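Local structure of glycosyl transferase family 8 (Streptococcus pneumoniae, 5GVW) at residues R6-A11 with L103-D108; K272-K277 with Q298-H303. The protein transfers galactose from UDP-galactose to the terminal glucose of the already GlcNAc- and glucose-modified serine-rich repeat protein PsrP, the third step of its O-glycosylation. All blocks are in the same frame, centred on the assembly; numbering follows the deposited sequence.

Contact 1: residues R6-A11 with L103-D108; sequences RAVVFA and LYLDSD. With MN (manganese (II) ion), chain E.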
ATOM      1  N   ARG A   6      25.965  -5.543   4.875  1.00 53.32           N
ATOM      2  CA  ARG A   6      25.421  -5.975   6.162  1.00 50.94           C
ATOM      3  C   ARG A   6      24.104  -6.677   5.895  1.00 47.65           C
ATOM      4  O   ARG A   6      23.249  -6.124   5.212  1.00 55.72           O
ATOM      5  CB  ARG A   6      25.158  -4.766   7.067  1.00 50.81           C
ATOM      6  CG  ARG A   6      26.400  -4.143   7.698  1.00 49.78           C
ATOM      7  CD  ARG A   6      27.084  -3.151   6.793  1.00 48.55           C
ATOM      8  NE  ARG A   6      26.301  -1.920   6.653  1.00 50.18           N
ATOM      9  CZ  ARG A   6      26.449  -0.805   7.370  1.00 48.86           C
ATOM     10  NH1 ARG A   6      25.674   0.237   7.108  1.00 46.48           N
ATOM     11  NH2 ARG A   6      27.359  -0.706   8.335  1.00 52.07           N
ATOM     12  N   ALA A   7      23.932  -7.877   6.434  1.00 45.72           N
ATOM     13  CA  ALA A   7      22.736  -8.703   6.172  1.00 42.11           C
ATOM     14  C   ALA A   7      21.580  -8.238   7.021  1.00 40.94           C
ATOM     15  O   ALA A   7      21.756  -8.017   8.221  1.00 44.13           O
ATOM     16  CB  ALA A   7      23.018 -10.172   6.440  1.00 39.77           C
ATOM     17  N   VAL A   8      20.410  -8.087   6.389  1.00 40.21           N
ATOM     18  CA  VAL A   8      19.143  -7.749   7.077  1.00 39.91           C
ATOM     19  C   VAL A   8      18.013  -8.633   6.526  1.00 37.42           C
ATOM     20  O   VAL A   8      17.959  -8.905   5.334  1.00 39.28           O
ATOM     21  CB  VAL A   8      18.783  -6.245   6.938  1.00 41.10           C
ATOM     22  CG1 VAL A   8      17.480  -5.901   7.649  1.00 39.79           C
ATOM     23  CG2 VAL A   8      19.899  -5.363   7.495  1.00 44.65           C
ATOM     24  N   VAL A   9      17.122  -9.092   7.392  1.00 35.59           N
ATOM     25  CA  VAL A   9      16.018  -9.950   6.963  1.00 35.94           C
ATOM     26  C   VAL A   9      14.709  -9.408   7.559  1.00 36.36           C
ATOM     27  O   VAL A   9      14.641  -9.117   8.758  1.00 40.74           O
ATOM     28  CB  VAL A   9      16.269 -11.443   7.279  1.00 36.12           C
ATOM     29  CG1 VAL A   9      16.609 -11.684   8.742  1.00 39.02           C
ATOM     30  CG2 VAL A   9      15.074 -12.288   6.888  1.00 37.72           C
ATOM     31  N   PHE A  10      13.730  -9.180   6.678  1.00 32.71           N
ATOM     32  CA  PHE A  10      12.356  -8.903   7.033  1.00 32.25           C
ATOM     33  C   PHE A  10      11.536 -10.120   6.635  1.00 32.25           C
ATOM     34  O   PHE A  10      11.974 -10.933   5.816  1.00 36.43           O
ATOM     35  CB  PHE A  10      11.779  -7.707   6.276  1.00 31.84           C
ATOM     36  CG  PHE A  10      12.434  -6.402   6.583  1.00 31.22           C
ATOM     37  CD1 PHE A  10      13.576  -6.007   5.909  1.00 30.89           C
ATOM     38  CD2 PHE A  10      11.896  -5.546   7.522  1.00 33.27           C
ATOM     39  CE1 PHE A  10      14.185  -4.790   6.171  1.00 29.16           C
ATOM     40  CE2 PHE A  10      12.491  -4.314   7.787  1.00 31.92           C
ATOM     41  CZ  PHE A  10      13.640  -3.944   7.105  1.00 30.91           C
ATOM     42  N   ALA A  11      10.347 -10.218   7.207  1.00 30.40           N
ATOM     43  CA  ALA A  11       9.428 -11.284   6.934  1.00 31.70           C
ATOM     44  C   ALA A  11       8.018 -10.738   6.936  1.00 34.06           C
ATOM     45  O   ALA A  11       7.518 -10.305   7.980  1.00 34.44           O
ATOM     46  CB  ALA A  11       9.556 -12.372   7.972  1.00 31.73           C
ATOM     47  N   LEU A 103      20.706  -9.369  10.903  1.00 43.18           N
ATOM     48  CA  LEU A 103      19.751  -8.581  11.710  1.00 40.99           C
ATOM     49  C   LEU A 103      18.303  -8.849  11.263  1.00 40.72           C
ATOM     50  O   LEU A 103      17.928  -8.468  10.161  1.00 46.45           O
ATOM     51  CB  LEU A 103      20.072  -7.070  11.578  1.00 39.61           C
ATOM     52  CG  LEU A 103      19.230  -6.086  12.419  1.00 40.12           C
ATOM     53  CD1 LEU A 103      19.270  -6.421  13.901  1.00 39.68           C
ATOM     54  CD2 LEU A 103      19.669  -4.639  12.228  1.00 39.72           C
ATOM     55  N   TYR A 104      17.492  -9.519  12.079  1.00 37.59           N
ATOM     56  CA  TYR A 104      16.060  -9.630  11.764  1.00 36.12           C
ATOM     57  C   TYR A 104      15.321  -8.356  12.187  1.00 39.29           C
ATOM     58  O   TYR A 104      15.623  -7.777  13.248  1.00 40.06           O
ATOM     59  CB  TYR A 104      15.385 -10.814  12.452  1.00 34.24           C
ATOM     60  CG  TYR A 104      13.890 -10.707  12.310  1.00 32.94           C
ATOM     61  CD1 TYR A 104      13.244 -11.097  11.127  1.00 32.17           C
ATOM     62  CD2 TYR A 104      13.137 -10.102  13.301  1.00 32.72           C
ATOM     63  CE1 TYR A 104      11.870 -10.958  10.980  1.00 30.32           C
ATOM     64  CE2 TYR A 104      11.773  -9.942  13.162  1.00 33.29           C
ATOM     65  CZ  TYR A 104      11.128 -10.379  12.013  1.00 31.66           C
ATOM     66  OH  TYR A 104       9.755 -10.194  11.930  1.00 28.26           O
ATOM     67  N   LEU A 105      14.326  -7.965  11.385  1.00 38.12           N
ATOM     68  CA  LEU A 105      13.482  -6.800  11.680  1.00 36.47           C
ATOM     69  C   LEU A 105      12.001  -7.057  11.350  1.00 36.30           C
ATOM     70  O   LEU A 105      11.634  -7.453  10.233  1.00 38.58           O
ATOM     71  CB  LEU A 105      13.953  -5.536  10.926  1.00 34.37           C
ATOM     72  CG  LEU A 105      15.340  -4.919  11.117  1.00 34.44           C
ATOM     73  CD1 LEU A 105      15.536  -3.720  10.193  1.00 35.32           C
ATOM     74  CD2 LEU A 105      15.597  -4.466  12.533  1.00 35.32           C
ATOM     75  N   ASP A 106      11.156  -6.814  12.345  1.00 37.16           N
ATOM     76  CA  ASP A 106       9.719  -6.613  12.151  1.00 35.51           C
ATOM     77  C   ASP A 106       9.487  -5.474  11.178  1.00 35.07           C
ATOM     78  O   ASP A 106      10.357  -4.590  11.029  1.00 33.00           O
ATOM     79  CB  ASP A 106       9.048  -6.290  13.486  1.00 37.46           C
ATOM     80  CG  ASP A 106       8.408  -7.508  14.147  1.00 37.64           C
ATOM     81  OD1 ASP A 106       8.681  -8.652  13.745  1.00 33.94           O
ATOM     82  OD2 ASP A 106       7.619  -7.291  15.093  1.00 42.92           O
ATOM     83  N   SER A 107       8.335  -5.518  10.500  1.00 34.20           N
ATOM     84  CA  SER A 107       7.967  -4.507   9.478  1.00 35.63           C
ATOM     85  C   SER A 107       7.092  -3.348  10.025  1.00 36.80           C
ATOM     86  O   SER A 107       6.840  -2.359   9.325  1.00 34.10           O
ATOM     87  CB  SER A 107       7.315  -5.183   8.269  1.00 35.61           C
ATOM     88  OG  SER A 107       6.340  -6.123   8.668  1.00 39.84           O
ATOM     89  N   ASP A 108       6.682  -3.471  11.292  1.00 37.13           N
ATOM     90  CA  ASP A 108       5.935  -2.432  12.000  1.00 37.02           C
ATOM     91  C   ASP A 108       6.874  -1.478  12.759  1.00 34.41           C
ATOM     92  O   ASP A 108       6.703  -1.260  13.939  1.00 30.69           O
ATOM     93  CB  ASP A 108       4.866  -3.060  12.924  1.00 37.76           C
ATOM     94  CG  ASP A 108       5.448  -3.970  14.021  1.00 40.75           C
ATOM     95  OD1 ASP A 108       6.277  -4.885  13.798  1.00 38.86           O
ATOM     96  OD2 ASP A 108       5.011  -3.779  15.149  1.00 43.62           O
TER
HETATM   97 MN    MN E 501       5.484  -6.320  15.866  1.00 79.19          MN
HETATM   98  O   HOH W   1       5.525  -8.459   9.049  1.00 37.13           O
HETATM   99  O   HOH W   2       4.149  -7.972  17.184  1.00 33.50           O
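Strands 6-11 and 103-105 run parallel as sheet neighbours, Val8 beside Leu103 and Val9 beside Tyr104, their axes 4.7 Å apart at 27°. Three backbone bonds zip the pair: Leu103 N to Ala7 O, Val9 N to Leu103 O, and Leu105 N to Val9 O at 2.9 Å. On one face of the sheet Val8, Phe10, Leu103 and Leu105 pack together. Leu105 CD1 is shared between Val8 CG1 and the far end of the Phe10 ring, where it meets CZ at 3.6 Å. Phe10 and Leu105 run alongside each other, and the edge of the Phe10 ring also meets the carbonyl oxygen of Asp106. Helix 17-30 packs on Val8 and Phe10 through Leu27, and helix 116-119 on Leu103.

On the other face Val9 CG1 rests against Tyr104 CB, and Ala11 CB sits at the edge of the Tyr104 ring, 4.0 Å from CE1. With CG anti to the backbone N (chi1 169°), the phenol extends along the sheet past the strand end, where its OH donates to Asp106 OD1 (2.6 Å) through the anti lone pair of that oxygen. Arg90 forms a salt bridge to the same OD1. The other oxygen, Asp106 OD2, binds the manganese ion at 2.5 Å, as does water 2 at 2.5 Å; both Asp108 carboxylate oxygens coordinate it at rather longer range, and His227 probably belongs to the site. Water 1 joins Ala11 O, which accepts from it, to Ser107 OG.

Asp106-Ser107-Asp108 is the DXD motif of GT-A glycosyltransferases, placed where a central strand ends. Tyr104 and Arg90 are second-shell groups that fix the rotation of the Asp106 carboxylate, and the metal held there is consistent with a site receiving the diphosphate of UDP-galactose, with Ala11, Asp106 and Ser107 probably contacting UDP.

Contact 2: residues K272-K277 with Q298-H303; sequences KSQIFK and QLPEVH
Glu301 O accepts the backbone N-H of Lys277 at 2.8 Å, the hydrogen bond that joins the two segments. The CA of Phe276 approaches the same oxygen in a CA-H...O contact. This carbonyl belongs to a type I beta turn from Leu299 to Val302, by which the chain passes from helix 292-298 into strand 302-307.

Beyond the turn the Phe276 ring lies against His303. His303 CB stands over the centre of one face of the phenyl ring, 3.6 Å from its centroid and 7° off the normal, a clear CH-pi contact. The imidazole itself is turned 47° to the phenyl plane, bringing ND1 near Phe276 CE2, while its NE2 is held by Thr326. The Pro300 and Glu301 carbonyl oxygens lie at the edge of the Phe276 ring.

On the solvent side Gln274 reaches across the turn, its CG anti to the backbone N (chi1 175°) and its chain bent at chi2. Its amide crosses the turn obliquely, OE1 3.6 Å from Pro300 CB and NE2 3.2 Å from Glu301 CB. The Glu301 carboxylate is instead paired with Arg402 of the C-terminal helix 395-403.

Strands 278-283 and 302-307, with helix 292-298 between them, form a beta-alpha-beta crossover; this contact brings together the entrances to its two parallel strands, as in a Rossmann-like parallel alpha/beta fold.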
ATOM      1  N   LYS A 272      22.103  -3.729 -11.680  1.00 80.71           N
ATOM      2  CA  LYS A 272      22.057  -4.870 -12.613  1.00 79.91           C
ATOM      3  C   LYS A 272      20.732  -4.887 -13.399  1.00 79.82           C
ATOM      4  O   LYS A 272      19.980  -5.864 -13.313  1.00 72.70           O
ATOM      5  CB  LYS A 272      22.228  -6.220 -11.870  1.00 80.71           C
ATOM      6  CG  LYS A 272      23.368  -6.282 -10.857  1.00 87.07           C
ATOM      7  CD  LYS A 272      23.913  -7.704 -10.642  1.00 91.72           C
ATOM      8  CE  LYS A 272      24.553  -7.918  -9.266  1.00 90.76           C
ATOM      9  NZ  LYS A 272      25.430  -6.800  -8.799  1.00 93.47           N
ATOM     10  N   SER A 273      20.448  -3.820 -14.159  1.00 84.56           N
ATOM     11  CA  SER A 273      19.252  -3.766 -15.028  1.00 86.10           C
ATOM     12  C   SER A 273      19.519  -4.605 -16.282  1.00 89.43           C
ATOM     13  O   SER A 273      19.926  -4.098 -17.337  1.00 95.54           O
ATOM     14  CB  SER A 273      18.827  -2.324 -15.379  1.00 84.41           C
ATOM     15  OG  SER A 273      17.987  -1.761 -14.380  1.00 77.82           O
ATOM     16  N   GLN A 274      19.324  -5.911 -16.114  1.00 89.28           N
ATOM     17  CA  GLN A 274      19.337  -6.888 -17.197  1.00 88.74           C
ATOM     18  C   GLN A 274      18.141  -6.584 -18.105  1.00 87.78           C
ATOM     19  O   GLN A 274      17.049  -6.284 -17.607  1.00 91.50           O
ATOM     20  CB  GLN A 274      19.216  -8.301 -16.593  1.00 87.80           C
ATOM     21  CG  GLN A 274      19.091  -9.473 -17.569  1.00 85.75           C
ATOM     22  CD  GLN A 274      20.405 -10.211 -17.807  1.00 82.86           C
ATOM     23  OE1 GLN A 274      20.989 -10.778 -16.875  1.00 77.43           O
ATOM     24  NE2 GLN A 274      20.867 -10.227 -19.062  1.00 78.26           N
ATOM     25  N   ILE A 275      18.354  -6.632 -19.419  1.00 80.68           N
ATOM     26  CA  ILE A 275      17.249  -6.553 -20.381  1.00 75.25           C
ATOM     27  C   ILE A 275      17.221  -7.833 -21.208  1.00 68.93           C
ATOM     28  O   ILE A 275      18.250  -8.279 -21.714  1.00 71.66           O
ATOM     29  CB  ILE A 275      17.296  -5.286 -21.275  1.00 77.80           C
ATOM     30  CG1 ILE A 275      16.087  -5.257 -22.256  1.00 79.21           C
ATOM     31  CG2 ILE A 275      18.635  -5.162 -22.013  1.00 73.28           C
ATOM     32  CD1 ILE A 275      14.690  -5.232 -21.637  1.00 74.20           C
ATOM     33  N   PHE A 276      16.026  -8.400 -21.341  1.00 63.01           N
ATOM     34  CA  PHE A 276      15.825  -9.722 -21.932  1.00 59.02           C
ATOM     35  C   PHE A 276      16.161  -9.789 -23.416  1.00 54.93           C
ATOM     36  O   PHE A 276      15.733  -8.937 -24.191  1.00 54.57           O
ATOM     37  CB  PHE A 276      14.370 -10.193 -21.737  1.00 58.52           C
ATOM     38  CG  PHE A 276      13.947 -10.309 -20.295  1.00 56.26           C
ATOM     39  CD1 PHE A 276      14.604 -11.177 -19.435  1.00 53.25           C
ATOM     40  CD2 PHE A 276      12.883  -9.560 -19.806  1.00 58.74           C
ATOM     41  CE1 PHE A 276      14.221 -11.293 -18.116  1.00 55.31           C
ATOM     42  CE2 PHE A 276      12.486  -9.674 -18.486  1.00 57.98           C
ATOM     43  CZ  PHE A 276      13.157 -10.542 -17.639  1.00 60.45           C
ATOM     44  N   LYS A 277      16.910 -10.822 -23.801  1.00 53.87           N
ATOM     45  CA  LYS A 277      17.310 -11.027 -25.185  1.00 50.82           C
ATOM     46  C   LYS A 277      16.438 -12.058 -25.899  1.00 49.87           C
ATOM     47  O   LYS A 277      16.658 -12.327 -27.080  1.00 49.86           O
ATOM     48  CB  LYS A 277      18.776 -11.445 -25.255  1.00 55.72           C
ATOM     49  CG  LYS A 277      19.769 -10.398 -24.744  1.00 60.97           C
ATOM     50  CD  LYS A 277      21.165 -10.623 -25.332  1.00 65.35           C
ATOM     51  CE  LYS A 277      22.264  -9.889 -24.565  1.00 70.31           C
ATOM     52  NZ  LYS A 277      22.780 -10.617 -23.359  1.00 70.64           N
ATOM     53  N   GLN A 298      20.408 -20.514 -15.160  1.00 41.88           N
ATOM     54  CA  GLN A 298      21.448 -20.397 -16.182  1.00 41.32           C
ATOM     55  C   GLN A 298      21.234 -19.255 -17.175  1.00 44.02           C
ATOM     56  O   GLN A 298      22.193 -18.692 -17.719  1.00 40.87           O
ATOM     57  CB  GLN A 298      21.521 -21.693 -16.978  1.00 43.18           C
ATOM     58  CG  GLN A 298      22.123 -22.862 -16.225  1.00 43.43           C
ATOM     59  CD  GLN A 298      23.527 -22.543 -15.766  1.00 42.94           C
ATOM     60  OE1 GLN A 298      24.416 -22.316 -16.586  1.00 41.43           O
ATOM     61  NE2 GLN A 298      23.722 -22.469 -14.455  1.00 43.12           N
ATOM     62  N   LEU A 299      19.966 -18.922 -17.399  1.00 47.44           N
ATOM     63  CA  LEU A 299      19.562 -18.009 -18.438  1.00 47.45           C
ATOM     64  C   LEU A 299      18.775 -16.823 -17.861  1.00 47.73           C
ATOM     65  O   LEU A 299      17.573 -16.716 -18.092  1.00 52.26           O
ATOM     66  CB  LEU A 299      18.720 -18.787 -19.463  1.00 48.82           C
ATOM     67  CG  LEU A 299      19.472 -19.864 -20.260  1.00 46.96           C
ATOM     68  CD1 LEU A 299      18.558 -20.977 -20.743  1.00 45.03           C
ATOM     69  CD2 LEU A 299      20.230 -19.227 -21.420  1.00 46.87           C
ATOM     70  N   PRO A 300      19.452 -15.919 -17.128  1.00 45.90           N
ATOM     71  CA  PRO A 300      18.806 -14.704 -16.598  1.00 43.96           C
ATOM     72  C   PRO A 300      18.333 -13.716 -17.669  1.00 44.34           C
ATOM     73  O   PRO A 300      17.354 -13.010 -17.470  1.00 47.75           O
ATOM     74  CB  PRO A 300      19.909 -14.065 -15.742  1.00 46.83           C
ATOM     75  CG  PRO A 300      21.195 -14.561 -16.340  1.00 47.35           C
ATOM     76  CD  PRO A 300      20.894 -15.955 -16.807  1.00 46.52           C
ATOM     77  N   GLU A 301      19.031 -13.669 -18.794  1.00 45.56           N
ATOM     78  CA  GLU A 301      18.627 -12.846 -19.942  1.00 44.90           C
ATOM     79  C   GLU A 301      17.400 -13.351 -20.757  1.00 42.94           C
ATOM     80  O   GLU A 301      17.026 -12.720 -21.740  1.00 44.75           O
ATOM     81  CB  GLU A 301      19.830 -12.674 -20.877  1.00 48.79           C
ATOM     82  CG  GLU A 301      20.165 -13.885 -21.765  1.00 51.67           C
ATOM     83  CD  GLU A 301      21.213 -14.834 -21.208  1.00 50.45           C
ATOM     84  OE1 GLU A 301      21.344 -14.972 -19.978  1.00 48.08           O
ATOM     85  OE2 GLU A 301      21.904 -15.465 -22.036  1.00 54.57           O
ATOM     86  N   VAL A 302      16.818 -14.496 -20.382  1.00 40.12           N
ATOM     87  CA  VAL A 302      15.660 -15.082 -21.062  1.00 36.18           C
ATOM     88  C   VAL A 302      14.477 -14.931 -20.139  1.00 36.55           C
ATOM     89  O   VAL A 302      14.528 -15.347 -18.988  1.00 35.28           O
ATOM     90  CB  VAL A 302      15.866 -16.606 -21.323  1.00 37.34           C
ATOM     91  CG1 VAL A 302      14.598 -17.302 -21.840  1.00 37.03           C
ATOM     92  CG2 VAL A 302      17.027 -16.853 -22.271  1.00 37.08           C
ATOM     93  N   HIS A 303      13.394 -14.378 -20.651  1.00 37.77           N
ATOM     94  CA  HIS A 303      12.162 -14.295 -19.897  1.00 39.06           C
ATOM     95  C   HIS A 303      11.345 -15.522 -20.244  1.00 36.55           C
ATOM     96  O   HIS A 303      10.916 -15.656 -21.385  1.00 35.24           O
ATOM     97  CB  HIS A 303      11.413 -13.017 -20.269  1.00 42.88           C
ATOM     98  CG  HIS A 303      10.266 -12.698 -19.365  1.00 45.47           C
ATOM     99  ND1 HIS A 303       9.816 -11.411 -19.179  1.00 48.13           N
ATOM    100  CD2 HIS A 303       9.490 -13.486 -18.584  1.00 45.99           C
ATOM    101  CE1 HIS A 303       8.796 -11.421 -18.338  1.00 48.02           C
ATOM    102  NE2 HIS A 303       8.585 -12.667 -17.954  1.00 48.81           N
TER

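In the fold
Contact 1 is complete well before the chain reaches contact 2, and the two do not touch: their centres lie 28 Å apart and their nearest atoms about 14 Å. They belong to separate sheets. Contact 1 joins two central strands, 6-11 and 101-105, of the mixed seven-stranded sheet in the family 8 catalytic part. Contact 2 sits at the start of adjacent strands 278-283 and 302-307 in the parallel six-stranded sheet nearer the C-terminus, reached after helices 244-251 and 255-264. The manganese site lies at the C-terminal ends of strands 6-11 and 101-105, probably completed by His227 from the small sheet 109-111/225-227, whereas contact 2 is structural packing away from it.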